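Local coordinates for protein oligogalacturonate lyase (Yersinia enterocolitica subsp. enterocolitica, PDB 3PE7) that cleaves oligogalacturonates by beta-elimination in the cytoplasm, as a seven-bladed beta-propeller lyase that binds manganese and calcium, at residues A[136-141]-A[221-226]; A[170-175]-A[181-186]; A[194-197]-A[201-204]. All coordinates share one frame; numbering follows the deposited sequence.

Interaction 1 of 3, residues A[136-141]-A[221-226]; sequences CTKLVG and INEDGT
The flat group of this contact is the carboxylate of Glu223, whose OE1 takes Lys138 NZ on its syn lone pair, 2.8 Å away. The other oxygen stays farther off, with Glu223 OE2 3.7 Å from Lys138 NZ, so the salt bridge is one-sided. The lysine chain turns at chi3 (-79°), and its CD and CE also pass close to OE1. Glu223, by contrast, runs out straight with CG anti to its backbone N (chi1 -162°) and meets the lysine at about a right angle. It leaves from the type I turn Asn222 to Gly225. Here Asp224 OD1 accepts from Thr226 N, 3.0 Å away, which makes an Asx turn, and also from Thr226 OG1. The bridge joins the start of strand 138-145 in one propeller blade to the loop after strand 218-222 in the next. Both charges have second partners: Lys138 NZ forms a salt bridge to Asp200, and Glu223 OE1 is hydrogen-bonded to Tyr195 OH. Two bonds on OE1 should restrict the swing of the carboxylate, and the paired charges probably keep both groups ionised at this surface junction.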
ATOM      1  N   CYS A 136       4.378  -3.410 -16.341  1.00 13.80           N
ATOM      2  CA  CYS A 136       3.994  -1.988 -16.324  1.00 12.97           C
ATOM      3  C   CYS A 136       3.498  -1.553 -17.710  1.00 13.09           C
ATOM      4  O   CYS A 136       3.968  -0.557 -18.271  1.00 13.40           O
ATOM      5  CB  CYS A 136       5.127  -1.103 -15.789  1.00 13.76           C
ATOM      6  SG  CYS A 136       4.550   0.488 -15.141  1.00 14.35           S
ATOM      7  N   THR A 137       2.560  -2.337 -18.243  1.00 12.91           N
ATOM      8  CA  THR A 137       1.909  -2.029 -19.515  1.00 13.92           C
ATOM      9  C   THR A 137       0.404  -1.855 -19.369  1.00 14.21           C
ATOM     10  O   THR A 137      -0.259  -1.340 -20.291  1.00 14.01           O
ATOM     11  CB  THR A 137       2.195  -3.122 -20.588  1.00 13.96           C
ATOM     12  OG1 THR A 137       1.731  -4.405 -20.123  1.00 14.94           O
ATOM     13  CG2 THR A 137       3.666  -3.170 -20.939  1.00 14.98           C
ATOM     14  N   LYS A 138      -0.131  -2.277 -18.215  1.00 13.60           N
ATOM     15  CA  LYS A 138      -1.572  -2.244 -17.913  1.00 13.93           C
ATOM     16  C   LYS A 138      -1.797  -1.878 -16.442  1.00 14.38           C
ATOM     17  O   LYS A 138      -0.933  -2.127 -15.612  1.00 14.13           O
ATOM     18  CB  LYS A 138      -2.236  -3.598 -18.182  1.00 14.05           C
ATOM     19  CG  LYS A 138      -2.337  -3.976 -19.674  1.00 14.96           C
ATOM     20  CD  LYS A 138      -2.846  -5.387 -19.854  1.00 15.60           C
ATOM     21  CE  LYS A 138      -1.730  -6.383 -19.609  1.00 15.79           C
ATOM     22  NZ  LYS A 138      -2.106  -7.788 -19.985  1.00 16.05           N
ATOM     23  N   LEU A 139      -2.957  -1.287 -16.149  1.00 14.12           N
ATOM     24  CA  LEU A 139      -3.372  -0.972 -14.773  1.00 14.46           C
ATOM     25  C   LEU A 139      -4.743  -1.543 -14.499  1.00 13.95           C
ATOM     26  O   LEU A 139      -5.573  -1.635 -15.409  1.00 14.26           O
ATOM     27  CB  LEU A 139      -3.491   0.539 -14.583  1.00 15.28           C
ATOM     28  CG  LEU A 139      -2.328   1.500 -14.727  1.00 16.48           C
ATOM     29  CD1 LEU A 139      -2.886   2.899 -14.495  1.00 17.72           C
ATOM     30  CD2 LEU A 139      -1.222   1.200 -13.730  1.00 17.70           C
ATOM     31  N   VAL A 140      -4.979  -1.946 -13.250  1.00 12.95           N
ATOM     32  CA  VAL A 140      -6.342  -2.211 -12.784  1.00 12.41           C
ATOM     33  C   VAL A 140      -6.731  -1.198 -11.701  1.00 12.91           C
ATOM     34  O   VAL A 140      -5.887  -0.743 -10.926  1.00 12.58           O
ATOM     35  CB  VAL A 140      -6.584  -3.659 -12.292  1.00 12.83           C
ATOM     36  CG1 VAL A 140      -6.705  -4.611 -13.493  1.00 12.80           C
ATOM     37  CG2 VAL A 140      -5.489  -4.137 -11.325  1.00 11.04           C
ATOM     38  N   GLY A 141      -8.019  -0.850 -11.679  1.00 13.31           N
ATOM     39  CA  GLY A 141      -8.552   0.082 -10.679  1.00 12.55           C
ATOM     40  C   GLY A 141     -10.062   0.020 -10.644  1.00 13.52           C
ATOM     41  O   GLY A 141     -10.680  -0.612 -11.500  1.00 13.65           O
ATOM     42  N   ILE A 221     -10.405 -13.080 -10.320  1.00 13.41           N
ATOM     43  CA  ILE A 221     -11.080 -13.146 -11.620  1.00 14.89           C
ATOM     44  C   ILE A 221     -10.014 -13.183 -12.701  1.00 15.05           C
ATOM     45  O   ILE A 221      -8.897 -12.663 -12.515  1.00 15.02           O
ATOM     46  CB  ILE A 221     -12.065 -11.946 -11.815  1.00 14.57           C
ATOM     47  CG1 ILE A 221     -13.046 -12.193 -12.971  1.00 15.66           C
ATOM     48  CG2 ILE A 221     -11.306 -10.614 -11.964  1.00 15.47           C
ATOM     49  CD1 ILE A 221     -14.235 -11.216 -12.964  1.00 16.36           C
ATOM     50  N   ASN A 222     -10.334 -13.811 -13.828  1.00 15.97           N
ATOM     51  CA  ASN A 222      -9.442 -13.745 -14.975  1.00 16.66           C
ATOM     52  C   ASN A 222      -9.476 -12.360 -15.581  1.00 16.99           C
ATOM     53  O   ASN A 222     -10.489 -11.649 -15.476  1.00 16.52           O
ATOM     54  CB  ASN A 222      -9.820 -14.781 -16.037  1.00 17.05           C
ATOM     55  CG  ASN A 222      -9.611 -16.214 -15.577  1.00 18.60           C
ATOM     56  OD1 ASN A 222      -8.954 -16.491 -14.568  1.00 20.71           O
ATOM     57  ND2 ASN A 222     -10.152 -17.145 -16.351  1.00 20.76           N
ATOM     58  N   GLU A 223      -8.378 -11.989 -16.234  1.00 17.40           N
ATOM     59  CA  GLU A 223      -8.245 -10.687 -16.872  1.00 18.42           C
ATOM     60  C   GLU A 223      -9.375 -10.408 -17.861  1.00 18.96           C
ATOM     61  O   GLU A 223      -9.788  -9.266 -18.019  1.00 18.87           O
ATOM     62  CB  GLU A 223      -6.905 -10.591 -17.583  1.00 19.07           C
ATOM     63  CG  GLU A 223      -6.474  -9.177 -17.911  1.00 18.27           C
ATOM     64  CD  GLU A 223      -5.209  -9.143 -18.706  1.00 22.47           C
ATOM     65  OE1 GLU A 223      -4.468  -8.145 -18.587  1.00 19.65           O
ATOM     66  OE2 GLU A 223      -4.945 -10.127 -19.442  1.00 22.02           O
ATOM     67  N   ASP A 224      -9.883 -11.452 -18.512  1.00 19.65           N
ATOM     68  CA  ASP A 224     -10.931 -11.252 -19.513  1.00 20.55           C
ATOM     69  C   ASP A 224     -12.336 -11.235 -18.906  1.00 20.93           C
ATOM     70  O   ASP A 224     -13.330 -11.195 -19.642  1.00 21.56           O
ATOM     71  CB  ASP A 224     -10.811 -12.295 -20.634  1.00 20.69           C
ATOM     72  CG  ASP A 224     -11.042 -13.717 -20.143  1.00 21.69           C
ATOM     73  OD1 ASP A 224     -11.422 -13.923 -18.963  1.00 21.92           O
ATOM     74  OD2 ASP A 224     -10.843 -14.650 -20.942  1.00 24.24           O
ATOM     75  N   GLY A 225     -12.422 -11.253 -17.570  1.00 20.68           N
ATOM     76  CA  GLY A 225     -13.707 -11.242 -16.876  1.00 20.06           C
ATOM     77  C   GLY A 225     -14.312 -12.594 -16.556  1.00 19.84           C
ATOM     78  O   GLY A 225     -15.308 -12.678 -15.824  1.00 19.66           O
ATOM     79  N   THR A 226     -13.712 -13.670 -17.071  1.00 19.89           N
ATOM     80  CA  THR A 226     -14.227 -15.009 -16.807  1.00 20.88           C
ATOM     81  C   THR A 226     -13.741 -15.562 -15.470  1.00 20.88           C
ATOM     82  O   THR A 226     -12.779 -15.050 -14.887  1.00 20.87           O
ATOM     83  CB  THR A 226     -13.856 -16.026 -17.928  1.00 20.50           C
ATOM     84  OG1 THR A 226     -12.437 -16.224 -17.962  1.00 21.27           O
ATOM     85  CG2 THR A 226     -14.339 -15.556 -19.282  1.00 23.46           C
TER

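Interaction 2 of 3, residues A[170-175]-A[181-186]; sequences LMRVDL and TVILQE
Four backbone hydrogen bonds tie residues 170-172 to residues 181-184. Arg172 and Thr181 form a hydrogen-bonded antiparallel pair through Arg172 N to Thr181 O, 2.8 Å apart, and Thr181 N to Arg172 O. The other two bonds both involve Leu170, whose O receives Ile183 N and whose N gives to Leu184 O. Ile183 and Leu184 therefore face one residue, the definition of a classic beta bulge, and the chain turns a corner at Ile183. Between the bulge and the Arg172 pair, Met171 and Val182 form a non-hydrogen-bonded pair, where Met171 CA makes a C-H...O contact with Thr181 O.

The bulge brings Ile183 over to the side of Leu170 and Arg172. Ile183 CD1 lies 3.7 Å from Arg172 CB and 3.9 Å from Leu170 CD2, crossing the arginine chain at about a right angle. Arg172 starts with CG wedged between its backbone N and carbonyl carbon (chi1 73°), then extends alongside Thr181. Thr181 OG1 sits over one face of the guanidinium, 3.8 Å above its plane and toward the rim. On the face bearing Met171 and Val182, the methionine folds back through bends at chi2 and chi3. Its SD touches Val182 CG2 at 3.6 Å, while its CE rests on the Thr181 carbonyl, 3.7 Å from O.

The two strands are the third and fourth of a blade of the propeller, with 180-186 at the outer margin. Strand 138-145 pairs with the other side of 168-174, and Trp130 of strand 124-132 packs on Met171. Toward the next blade, Arg172 touches Glu223 and Leu184 touches Met228.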
ATOM      1  N   LEU A 170     -14.642  -2.773 -12.299  1.00 15.23           N
ATOM      2  CA  LEU A 170     -13.222  -3.076 -12.220  1.00 15.54           C
ATOM      3  C   LEU A 170     -12.684  -2.831 -13.623  1.00 16.08           C
ATOM      4  O   LEU A 170     -13.061  -3.532 -14.571  1.00 16.10           O
ATOM      5  CB  LEU A 170     -13.054  -4.544 -11.814  1.00 15.22           C
ATOM      6  CG  LEU A 170     -11.696  -5.019 -11.290  1.00 17.08           C
ATOM      7  CD1 LEU A 170     -11.841  -6.484 -10.858  1.00 19.32           C
ATOM      8  CD2 LEU A 170     -10.615  -4.884 -12.322  1.00 19.92           C
ATOM      9  N   MET A 171     -11.840  -1.817 -13.751  1.00 16.51           N
ATOM     10  CA  MET A 171     -11.337  -1.372 -15.039  1.00 17.95           C
ATOM     11  C   MET A 171      -9.943  -1.886 -15.287  1.00 18.69           C
ATOM     12  O   MET A 171      -9.143  -1.984 -14.374  1.00 18.61           O
ATOM     13  CB  MET A 171     -11.302   0.158 -15.117  1.00 18.45           C
ATOM     14  CG  MET A 171     -12.671   0.822 -14.995  1.00 19.29           C
ATOM     15  SD  MET A 171     -13.750   0.302 -16.334  1.00 23.21           S
ATOM     16  CE  MET A 171     -12.812   0.845 -17.762  1.00 18.23           C
ATOM     17  N   ARG A 172      -9.639  -2.197 -16.539  1.00 19.27           N
ATOM     18  CA  ARG A 172      -8.243  -2.303 -16.882  1.00 20.12           C
ATOM     19  C   ARG A 172      -7.892  -1.302 -17.967  1.00 19.93           C
ATOM     20  O   ARG A 172      -8.680  -1.071 -18.911  1.00 19.97           O
ATOM     21  CB  ARG A 172      -7.820  -3.739 -17.169  1.00 21.64           C
ATOM     22  CG  ARG A 172      -8.287  -4.293 -18.442  1.00 22.82           C
ATOM     23  CD  ARG A 172      -7.311  -5.372 -18.908  1.00 25.79           C
ATOM     24  NE  ARG A 172      -7.413  -5.532 -20.354  1.00 28.22           N
ATOM     25  CZ  ARG A 172      -8.264  -6.349 -20.966  1.00 29.49           C
ATOM     26  NH1 ARG A 172      -9.086  -7.120 -20.265  1.00 28.93           N
ATOM     27  NH2 ARG A 172      -8.276  -6.405 -22.291  1.00 30.81           N
ATOM     28  N   VAL A 173      -6.737  -0.675 -17.784  1.00 19.19           N
ATOM     29  CA  VAL A 173      -6.265   0.415 -18.624  1.00 18.89           C
ATOM     30  C   VAL A 173      -4.953   0.017 -19.298  1.00 19.35           C
ATOM     31  O   VAL A 173      -4.035  -0.483 -18.643  1.00 18.37           O
ATOM     32  CB  VAL A 173      -6.071   1.735 -17.810  1.00 18.74           C
ATOM     33  CG1 VAL A 173      -5.375   2.814 -18.639  1.00 18.83           C
ATOM     34  CG2 VAL A 173      -7.415   2.266 -17.289  1.00 19.87           C
ATOM     35  N   ASP A 174      -4.890   0.232 -20.612  1.00 18.98           N
ATOM     36  CA  ASP A 174      -3.668   0.038 -21.383  1.00 19.95           C
ATOM     37  C   ASP A 174      -2.803   1.289 -21.309  1.00 20.50           C
ATOM     38  O   ASP A 174      -3.229   2.385 -21.717  1.00 20.14           O
ATOM     39  CB  ASP A 174      -4.039  -0.274 -22.838  1.00 20.39           C
ATOM     40  CG  ASP A 174      -2.847  -0.705 -23.674  1.00 22.19           C
ATOM     41  OD1 ASP A 174      -1.841   0.036 -23.747  1.00 22.92           O
ATOM     42  OD2 ASP A 174      -2.947  -1.794 -24.288  1.00 24.85           O
ATOM     43  N   LEU A 175      -1.586   1.133 -20.791  1.00 20.59           N
ATOM     44  CA  LEU A 175      -0.693   2.272 -20.580  1.00 22.06           C
ATOM     45  C   LEU A 175      -0.105   2.884 -21.859  1.00 23.39           C
ATOM     46  O   LEU A 175       0.295   4.060 -21.860  1.00 23.24           O
ATOM     47  CB  LEU A 175       0.425   1.930 -19.589  1.00 21.74           C
ATOM     48  CG  LEU A 175       0.078   1.788 -18.100  1.00 21.35           C
ATOM     49  CD1 LEU A 175       1.313   1.385 -17.326  1.00 20.84           C
ATOM     50  CD2 LEU A 175      -0.544   3.067 -17.486  1.00 20.37           C
ATOM     51  N   THR A 181     -10.976  -1.112 -20.588  1.00 22.20           N
ATOM     52  CA  THR A 181     -11.913  -2.229 -20.701  1.00 21.78           C
ATOM     53  C   THR A 181     -12.524  -2.568 -19.344  1.00 21.30           C
ATOM     54  O   THR A 181     -11.814  -2.635 -18.326  1.00 21.36           O
ATOM     55  CB  THR A 181     -11.211  -3.515 -21.233  1.00 22.24           C
ATOM     56  OG1 THR A 181     -10.411  -3.184 -22.371  1.00 22.99           O
ATOM     57  CG2 THR A 181     -12.223  -4.586 -21.625  1.00 23.55           C
ATOM     58  N   VAL A 182     -13.831  -2.796 -19.326  1.00 20.09           N
ATOM     59  CA  VAL A 182     -14.494  -3.245 -18.107  1.00 19.97           C
ATOM     60  C   VAL A 182     -14.265  -4.739 -17.958  1.00 20.07           C
ATOM     61  O   VAL A 182     -14.612  -5.531 -18.855  1.00 20.67           O
ATOM     62  CB  VAL A 182     -16.021  -2.925 -18.099  1.00 19.69           C
ATOM     63  CG1 VAL A 182     -16.678  -3.453 -16.821  1.00 20.24           C
ATOM     64  CG2 VAL A 182     -16.265  -1.430 -18.264  1.00 20.19           C
ATOM     65  N   ILE A 183     -13.679  -5.134 -16.828  1.00 19.62           N
ATOM     66  CA  ILE A 183     -13.463  -6.545 -16.523  1.00 19.64           C
ATOM     67  C   ILE A 183     -14.706  -7.095 -15.819  1.00 19.04           C
ATOM     68  O   ILE A 183     -15.122  -8.233 -16.055  1.00 19.46           O
ATOM     69  CB  ILE A 183     -12.175  -6.748 -15.642  1.00 19.73           C
ATOM     70  CG1 ILE A 183     -10.922  -6.259 -16.375  1.00 19.70           C
ATOM     71  CG2 ILE A 183     -11.998  -8.204 -15.237  1.00 21.26           C
ATOM     72  CD1 ILE A 183      -9.586  -6.599 -15.638  1.00 19.57           C
ATOM     73  N   LEU A 184     -15.302  -6.266 -14.961  1.00 18.47           N
ATOM     74  CA  LEU A 184     -16.418  -6.663 -14.111  1.00 17.61           C
ATOM     75  C   LEU A 184     -17.200  -5.428 -13.684  1.00 17.73           C
ATOM     76  O   LEU A 184     -16.612  -4.380 -13.404  1.00 17.98           O
ATOM     77  CB  LEU A 184     -15.910  -7.395 -12.860  1.00 17.75           C
ATOM     78  CG  LEU A 184     -16.898  -7.812 -11.773  1.00 17.41           C
ATOM     79  CD1 LEU A 184     -17.863  -8.919 -12.221  1.00 18.37           C
ATOM     80  CD2 LEU A 184     -16.135  -8.239 -10.500  1.00 16.60           C
ATOM     81  N   GLN A 185     -18.523  -5.553 -13.641  1.00 17.81           N
ATOM     82  CA  GLN A 185     -19.374  -4.471 -13.138  1.00 17.88           C
ATOM     83  C   GLN A 185     -20.522  -5.073 -12.348  1.00 17.58           C
ATOM     84  O   GLN A 185     -21.234  -5.952 -12.852  1.00 17.61           O
ATOM     85  CB  GLN A 185     -19.880  -3.570 -14.274  1.00 17.81           C
ATOM     86  CG  GLN A 185     -20.771  -2.413 -13.793  1.00 19.63           C
ATOM     87  CD  GLN A 185     -21.051  -1.407 -14.887  1.00 20.53           C
ATOM     88  OE1 GLN A 185     -20.129  -0.925 -15.556  1.00 22.86           O
ATOM     89  NE2 GLN A 185     -22.330  -1.065 -15.066  1.00 19.95           N
ATOM     90  N   GLU A 186     -20.656  -4.635 -11.091  1.00 16.82           N
ATOM     91  CA  GLU A 186     -21.660  -5.147 -10.155  1.00 16.75           C
ATOM     92  C   GLU A 186     -22.188  -4.032  -9.269  1.00 16.53           C
ATOM     93  O   GLU A 186     -21.500  -3.028  -9.062  1.00 16.92           O
ATOM     94  CB  GLU A 186     -21.069  -6.240  -9.247  1.00 16.72           C
ATOM     95  CG  GLU A 186     -20.644  -7.509  -9.984  1.00 17.21           C
ATOM     96  CD  GLU A 186     -20.069  -8.580  -9.062  1.00 18.46           C
ATOM     97  OE1 GLU A 186     -19.452  -8.232  -8.021  1.00 18.91           O
ATOM     98  OE2 GLU A 186     -20.225  -9.779  -9.396  1.00 17.36           O
TER

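Interaction 3 of 3, residues A[194-197]-A[201-204]; sequences IYRP and STVA
The first two strands of one propeller blade, 190-196 and 202-207, form a hairpin, and here their ends near the connecting loop meet. Ile194 and Ala204 are a hydrogen-bonded antiparallel pair, with Ile194 N 2.8 Å from Ala204 O and Ala204 N 3.0 Å from Ile194 O. Both donors are tilted from the carbonyl planes, the second by 30°. Farther along, Arg196 N gives a nearly straight bond to Thr202 O, at 2.9 Å and 170°.

Side chains pack on both faces of the pairing. Ile194 CG1 comes to 3.7 Å from Ala204 CB, with CD1 close behind. Across the non-hydrogen-bonded pair, Val203 CG2 approaches the Tyr195 ring obliquely, 4.0 Å from CE2. As is usual in beta-propellers, the first strand of the blade lies nearest the central axis; the side chain of Ile194 is about 14 Å from the bound manganese. The faces of the hairpin look to different neighbours: Trp245 of the following blade packs on Ala204, Thr202 and Arg196, whereas Tyr195 packs against Lys138 and Val140 of the preceding blade.

Arg196 is fully extended, CG anti to its backbone N (chi1 -179°), which carries its aliphatic part past Thr202: the two CB atoms of Arg196 and Thr202 are 3.9 Å apart. Thr202 OG1 stands at the edge of the guanidinium, near its plane, and is hydrogen-bonded to Asp199 OD2, which also forms a salt bridge with Arg196 NH2. The same NH2 also forms a salt bridge with Glu272 OE1, from a ligand of the second calcium, while Arg196 NE bonds Gly249 O; the arginine side chain lies about 5 Å from that metal.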
ATOM      1  N   ILE A 194      -5.749  -5.970  -7.706  1.00 13.80           N
ATOM      2  CA  ILE A 194      -4.300  -6.099  -7.771  1.00 13.69           C
ATOM      3  C   ILE A 194      -3.960  -7.215  -8.770  1.00 12.28           C
ATOM      4  O   ILE A 194      -4.366  -8.368  -8.572  1.00 11.70           O
ATOM      5  CB  ILE A 194      -3.684  -6.384  -6.362  1.00 13.46           C
ATOM      6  CG1 ILE A 194      -4.559  -7.357  -5.562  1.00 13.72           C
ATOM      7  CG2 ILE A 194      -3.455  -5.041  -5.569  1.00 14.92           C
ATOM      8  CD1 ILE A 194      -4.010  -7.835  -4.197  1.00 15.25           C
ATOM      9  N   TYR A 195      -3.255  -6.859  -9.840  1.00 12.20           N
ATOM     10  CA  TYR A 195      -2.693  -7.864 -10.774  1.00 11.98           C
ATOM     11  C   TYR A 195      -1.801  -8.838  -9.991  1.00 11.39           C
ATOM     12  O   TYR A 195      -1.011  -8.407  -9.155  1.00 11.41           O
ATOM     13  CB  TYR A 195      -1.833  -7.192 -11.850  1.00 12.63           C
ATOM     14  CG  TYR A 195      -2.537  -6.905 -13.159  1.00 12.64           C
ATOM     15  CD1 TYR A 195      -2.705  -5.590 -13.613  1.00 13.92           C
ATOM     16  CD2 TYR A 195      -2.996  -7.951 -13.967  1.00 12.85           C
ATOM     17  CE1 TYR A 195      -3.347  -5.327 -14.835  1.00 12.23           C
ATOM     18  CE2 TYR A 195      -3.626  -7.707 -15.161  1.00 13.43           C
ATOM     19  CZ  TYR A 195      -3.797  -6.397 -15.597  1.00 12.73           C
ATOM     20  OH  TYR A 195      -4.412  -6.173 -16.797  1.00 14.60           O
ATOM     21  N   ARG A 196      -1.907 -10.137 -10.277  1.00 11.20           N
ATOM     22  CA  ARG A 196      -0.940 -11.100  -9.751  1.00 10.73           C
ATOM     23  C   ARG A 196       0.414 -10.822 -10.409  1.00 10.51           C
ATOM     24  O   ARG A 196       0.498 -10.789 -11.639  1.00 10.58           O
ATOM     25  CB  ARG A 196      -1.369 -12.532 -10.071  1.00 11.04           C
ATOM     26  CG  ARG A 196      -0.385 -13.587  -9.522  1.00 11.11           C
ATOM     27  CD  ARG A 196      -0.920 -15.005  -9.774  1.00 11.12           C
ATOM     28  NE  ARG A 196      -0.025 -16.040  -9.236  1.00 11.01           N
ATOM     29  CZ  ARG A 196      -0.111 -17.330  -9.572  1.00 11.13           C
ATOM     30  NH1 ARG A 196       0.700 -18.225  -9.028  1.00 11.69           N
ATOM     31  NH2 ARG A 196      -1.022 -17.724 -10.466  1.00 11.99           N
ATOM     32  N   PRO A 197       1.478 -10.601  -9.601  1.00 10.79           N
ATOM     33  CA  PRO A 197       2.786 -10.420 -10.219  1.00 10.51           C
ATOM     34  C   PRO A 197       3.125 -11.583 -11.170  1.00 11.28           C
ATOM     35  O   PRO A 197       2.945 -12.749 -10.808  1.00 11.63           O
ATOM     36  CB  PRO A 197       3.741 -10.403  -9.023  1.00 10.84           C
ATOM     37  CG  PRO A 197       2.932  -9.847  -7.900  1.00 10.41           C
ATOM     38  CD  PRO A 197       1.540 -10.429  -8.137  1.00 10.41           C
ATOM     39  N   SER A 201      -3.076 -12.908 -16.274  1.00 15.24           N
ATOM     40  CA  SER A 201      -4.348 -13.603 -16.388  1.00 15.84           C
ATOM     41  C   SER A 201      -5.132 -13.643 -15.062  1.00 15.32           C
ATOM     42  O   SER A 201      -6.314 -13.989 -15.058  1.00 15.79           O
ATOM     43  CB  SER A 201      -4.134 -15.021 -16.934  1.00 15.99           C
ATOM     44  OG  SER A 201      -3.772 -14.998 -18.324  1.00 20.69           O
ATOM     45  N   THR A 202      -4.485 -13.278 -13.948  1.00 14.84           N
ATOM     46  CA  THR A 202      -5.123 -13.341 -12.635  1.00 14.51           C
ATOM     47  C   THR A 202      -5.189 -11.963 -11.955  1.00 13.88           C
ATOM     48  O   THR A 202      -4.166 -11.312 -11.756  1.00 14.36           O
ATOM     49  CB  THR A 202      -4.397 -14.333 -11.704  1.00 14.64           C
ATOM     50  OG1 THR A 202      -4.375 -15.630 -12.320  1.00 13.89           O
ATOM     51  CG2 THR A 202      -5.119 -14.471 -10.372  1.00 14.51           C
ATOM     52  N   VAL A 203      -6.403 -11.545 -11.609  1.00 13.41           N
ATOM     53  CA  VAL A 203      -6.602 -10.309 -10.844  1.00 12.95           C
ATOM     54  C   VAL A 203      -7.321 -10.617  -9.535  1.00 12.44           C
ATOM     55  O   VAL A 203      -8.395 -11.248  -9.531  1.00 12.91           O
ATOM     56  CB  VAL A 203      -7.415  -9.259 -11.670  1.00 12.79           C
ATOM     57  CG1 VAL A 203      -7.619  -7.946 -10.870  1.00 13.82           C
ATOM     58  CG2 VAL A 203      -6.731  -8.978 -13.014  1.00 13.30           C
ATOM     59  N   ALA A 204      -6.725 -10.200  -8.411  1.00 11.52           N
ATOM     60  CA  ALA A 204      -7.382 -10.320  -7.124  1.00 11.68           C
ATOM     61  C   ALA A 204      -8.117  -9.017  -6.881  1.00 11.33           C
ATOM     62  O   ALA A 204      -7.695  -7.977  -7.371  1.00 11.95           O
ATOM     63  CB  ALA A 204      -6.364 -10.582  -5.998  1.00 11.66           C
TER

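The three contacts cluster on one side of the propeller. Interaction 1 is centred about 7 Å from each of the others, whose own centres are about 13 Å apart. Interaction 2 lies in the blade of strands 124-132 to 180-186 and interaction 3 in the next blade, 190-196 to 229-230. They follow in series along the chain, both nested inside the loop closed by interaction 1, which bridges the two blades. Within the sheets, Gly141 pairs with Met171 and Ile221 with Val203. Tyr195 touches both Arg172 and Lys138. These two blades share no strand: the chain passes from one to the other, and side chains such as Lys138, Glu223 and Tyr195 add contacts between them.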